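Local coordinates for type 2A phosphatase-associated protein 42 (Saccharomyces cerevisiae, PDB 2V0P) that inhibits the PP2A-like phosphatase SIT4, associates with PP2A catalytic subunits and takes part in negative regulation of TOR signalling, at residues 145-150 and 214-219. Sequence-based numbering, arbitrary orientation.
Sequences ELYAQP and DTINNI
With CG of Tyr147 anti to its carbonyl carbon (chi1 -64°) and CG2 of Ile216 anti to the backbone N, the phenol end and the gamma methyl meet inside the all-helical, tetratricopeptide repeat-like N-terminal domain of Tap42. Tyr147 OH lies 3.6 Å from Ile216 CG2, and the two side chains cross at a slant. Tyr147 CZ stands 4.3 Å from Ile216 CG2. The other branch of Ile216 serves the second apolar touch: its CD1 comes within 4.3 Å of Leu146 CD1. Both contacts are buried, and they join the short helix 143-146 and the residue that follows, Tyr147, to the long helix 199-231. Lys131 of helix 126-133 touches Leu146, Tyr147 and Ile216 alike, while Leu169 of helix 156-186 packs on Tyr147 and Asn217.

No hydrogen bond joins the two segments directly, but a water bridges them. The phenol hydroxyl is the donor to this water, giving the hydroxyl of the buried Tyr147 an acceptor, and the water in turn donates a hydrogen bond to the amide oxygen of Asn217. The water oxygen lies 2.7 Å from Tyr147 OH and 2.7 Å from Asn217 OD1.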
loop_
_atom_site.group_PDB
_atom_site.type_symbol
_atom_site.label_atom_id
_atom_site.label_comp_id
_atom_site.label_asym_id
_atom_site.label_seq_id
_atom_site.Cartn_x
_atom_site.Cartn_y
_atom_site.Cartn_z
ATOM N N GLU A 145 2.241 -14.097 1.702
ATOM C CA GLU A 145 2.450 -15.483 1.225
ATOM C C GLU A 145 2.568 -15.590 -0.292
ATOM O O GLU A 145 2.971 -16.617 -0.862
ATOM C CB GLU A 145 1.296 -16.381 1.698
ATOM C CG GLU A 145 1.170 -16.492 3.219
ATOM C CD GLU A 145 -0.065 -17.244 3.651
ATOM O OE1 GLU A 145 -1.147 -16.994 3.094
ATOM O OE2 GLU A 145 0.046 -18.096 4.538
ATOM N N LEU A 146 2.185 -14.528 -0.952
ATOM C CA LEU A 146 2.148 -14.472 -2.363
ATOM C C LEU A 146 3.512 -14.127 -2.974
ATOM O O LEU A 146 3.885 -14.655 -4.030
ATOM C CB LEU A 146 1.104 -13.442 -2.719
ATOM C CG LEU A 146 0.452 -13.346 -4.056
ATOM C CD1 LEU A 146 -0.435 -14.575 -4.410
ATOM C CD2 LEU A 146 -0.343 -12.071 -3.981
ATOM N N TYR A 147 4.240 -13.244 -2.297
ATOM C CA TYR A 147 5.598 -12.851 -2.663
ATOM C C TYR A 147 6.374 -12.675 -1.376
ATOM O O TYR A 147 5.783 -12.387 -0.325
ATOM C CB TYR A 147 5.613 -11.530 -3.420
ATOM C CG TYR A 147 4.912 -11.501 -4.766
ATOM C CD1 TYR A 147 3.715 -10.842 -4.919
ATOM C CD2 TYR A 147 5.488 -12.097 -5.877
ATOM C CE1 TYR A 147 3.076 -10.781 -6.128
ATOM C CE2 TYR A 147 4.859 -12.065 -7.105
ATOM C CZ TYR A 147 3.662 -11.417 -7.225
ATOM O OH TYR A 147 3.109 -11.366 -8.445
ATOM N N ALA A 148 7.691 -12.853 -1.441
ATOM C CA ALA A 148 8.564 -12.430 -0.346
ATOM C C ALA A 148 8.398 -10.915 -0.183
ATOM O O ALA A 148 8.226 -10.213 -1.176
ATOM C CB ALA A 148 9.999 -12.789 -0.661
ATOM N N GLN A 149 8.409 -10.412 1.056
ATOM C CA GLN A 149 8.207 -8.979 1.297
ATOM C C GLN A 149 9.389 -8.414 2.097
ATOM O O GLN A 149 9.918 -9.109 2.950
ATOM C CB GLN A 149 6.904 -8.718 2.064
ATOM C CG GLN A 149 5.652 -9.345 1.479
ATOM C CD GLN A 149 5.093 -8.630 0.246
ATOM O OE1 GLN A 149 5.629 -7.623 -0.235
ATOM N NE2 GLN A 149 4.013 -9.166 -0.270
ATOM N N PRO A 150 9.814 -7.171 1.815
ATOM C CA PRO A 150 10.968 -6.692 2.584
ATOM C C PRO A 150 10.590 -6.619 4.061
ATOM O O PRO A 150 9.451 -6.237 4.383
ATOM C CB PRO A 150 11.212 -5.294 2.020
ATOM C CG PRO A 150 9.921 -4.904 1.371
ATOM C CD PRO A 150 9.312 -6.157 0.877
ATOM N N ASP A 214 -3.258 -13.492 -14.832
ATOM C CA ASP A 214 -3.982 -12.291 -14.510
ATOM C C ASP A 214 -4.466 -12.341 -13.086
ATOM O O ASP A 214 -4.342 -11.375 -12.392
ATOM C CB ASP A 214 -5.220 -12.120 -15.433
ATOM C CG ASP A 214 -5.886 -10.727 -15.280
ATOM O OD1 ASP A 214 -5.147 -9.709 -15.368
ATOM O OD2 ASP A 214 -7.122 -10.651 -15.089
ATOM N N THR A 215 -4.990 -13.481 -12.658
ATOM C CA THR A 215 -5.528 -13.738 -11.306
ATOM C C THR A 215 -4.541 -13.370 -10.206
ATOM O O THR A 215 -4.915 -12.757 -9.222
ATOM C CB THR A 215 -6.020 -15.227 -11.178
ATOM O OG1 THR A 215 -7.131 -15.364 -12.025
ATOM C CG2 THR A 215 -6.469 -15.625 -9.780
ATOM N N ILE A 216 -3.276 -13.729 -10.373
ATOM C CA ILE A 216 -2.325 -13.397 -9.347
ATOM C C ILE A 216 -2.312 -11.859 -9.128
ATOM O O ILE A 216 -2.336 -11.451 -8.020
ATOM C CB ILE A 216 -0.911 -13.970 -9.619
ATOM C CG1 ILE A 216 -0.909 -15.510 -9.564
ATOM C CG2 ILE A 216 0.120 -13.353 -8.654
ATOM C CD1 ILE A 216 -1.428 -16.147 -8.339
ATOM N N ASN A 217 -2.330 -11.075 -10.184
ATOM C CA ASN A 217 -2.400 -9.627 -10.104
ATOM C C ASN A 217 -3.642 -9.114 -9.423
ATOM O O ASN A 217 -3.607 -8.140 -8.711
ATOM C CB ASN A 217 -2.297 -8.977 -11.457
ATOM C CG ASN A 217 -0.869 -9.038 -12.016
ATOM O OD1 ASN A 217 0.104 -9.011 -11.277
ATOM N ND2 ASN A 217 -0.765 -9.111 -13.306
ATOM N N ASN A 218 -4.755 -9.773 -9.685
ATOM C CA ASN A 218 -5.967 -9.357 -9.083
ATOM C C ASN A 218 -6.012 -9.743 -7.631
ATOM O O ASN A 218 -6.564 -8.980 -6.811
ATOM C CB ASN A 218 -7.169 -9.927 -9.872
ATOM C CG ASN A 218 -7.136 -9.569 -11.305
ATOM O OD1 ASN A 218 -6.695 -8.551 -11.669
ATOM N ND2 ASN A 218 -7.557 -10.499 -12.161
ATOM N N ILE A 219 -5.489 -10.926 -7.291
ATOM C CA ILE A 219 -5.505 -11.347 -5.935
ATOM C C ILE A 219 -4.588 -10.309 -5.144
ATOM O O ILE A 219 -4.943 -9.923 -4.116
ATOM C CB ILE A 219 -5.023 -12.748 -5.704
ATOM C CG1 ILE A 219 -6.143 -13.769 -6.132
ATOM C CG2 ILE A 219 -4.744 -13.004 -4.217
ATOM C CD1 ILE A 219 -5.697 -15.160 -6.203
HETATM O O HOH W 1 1.167 -9.539 -8.825
#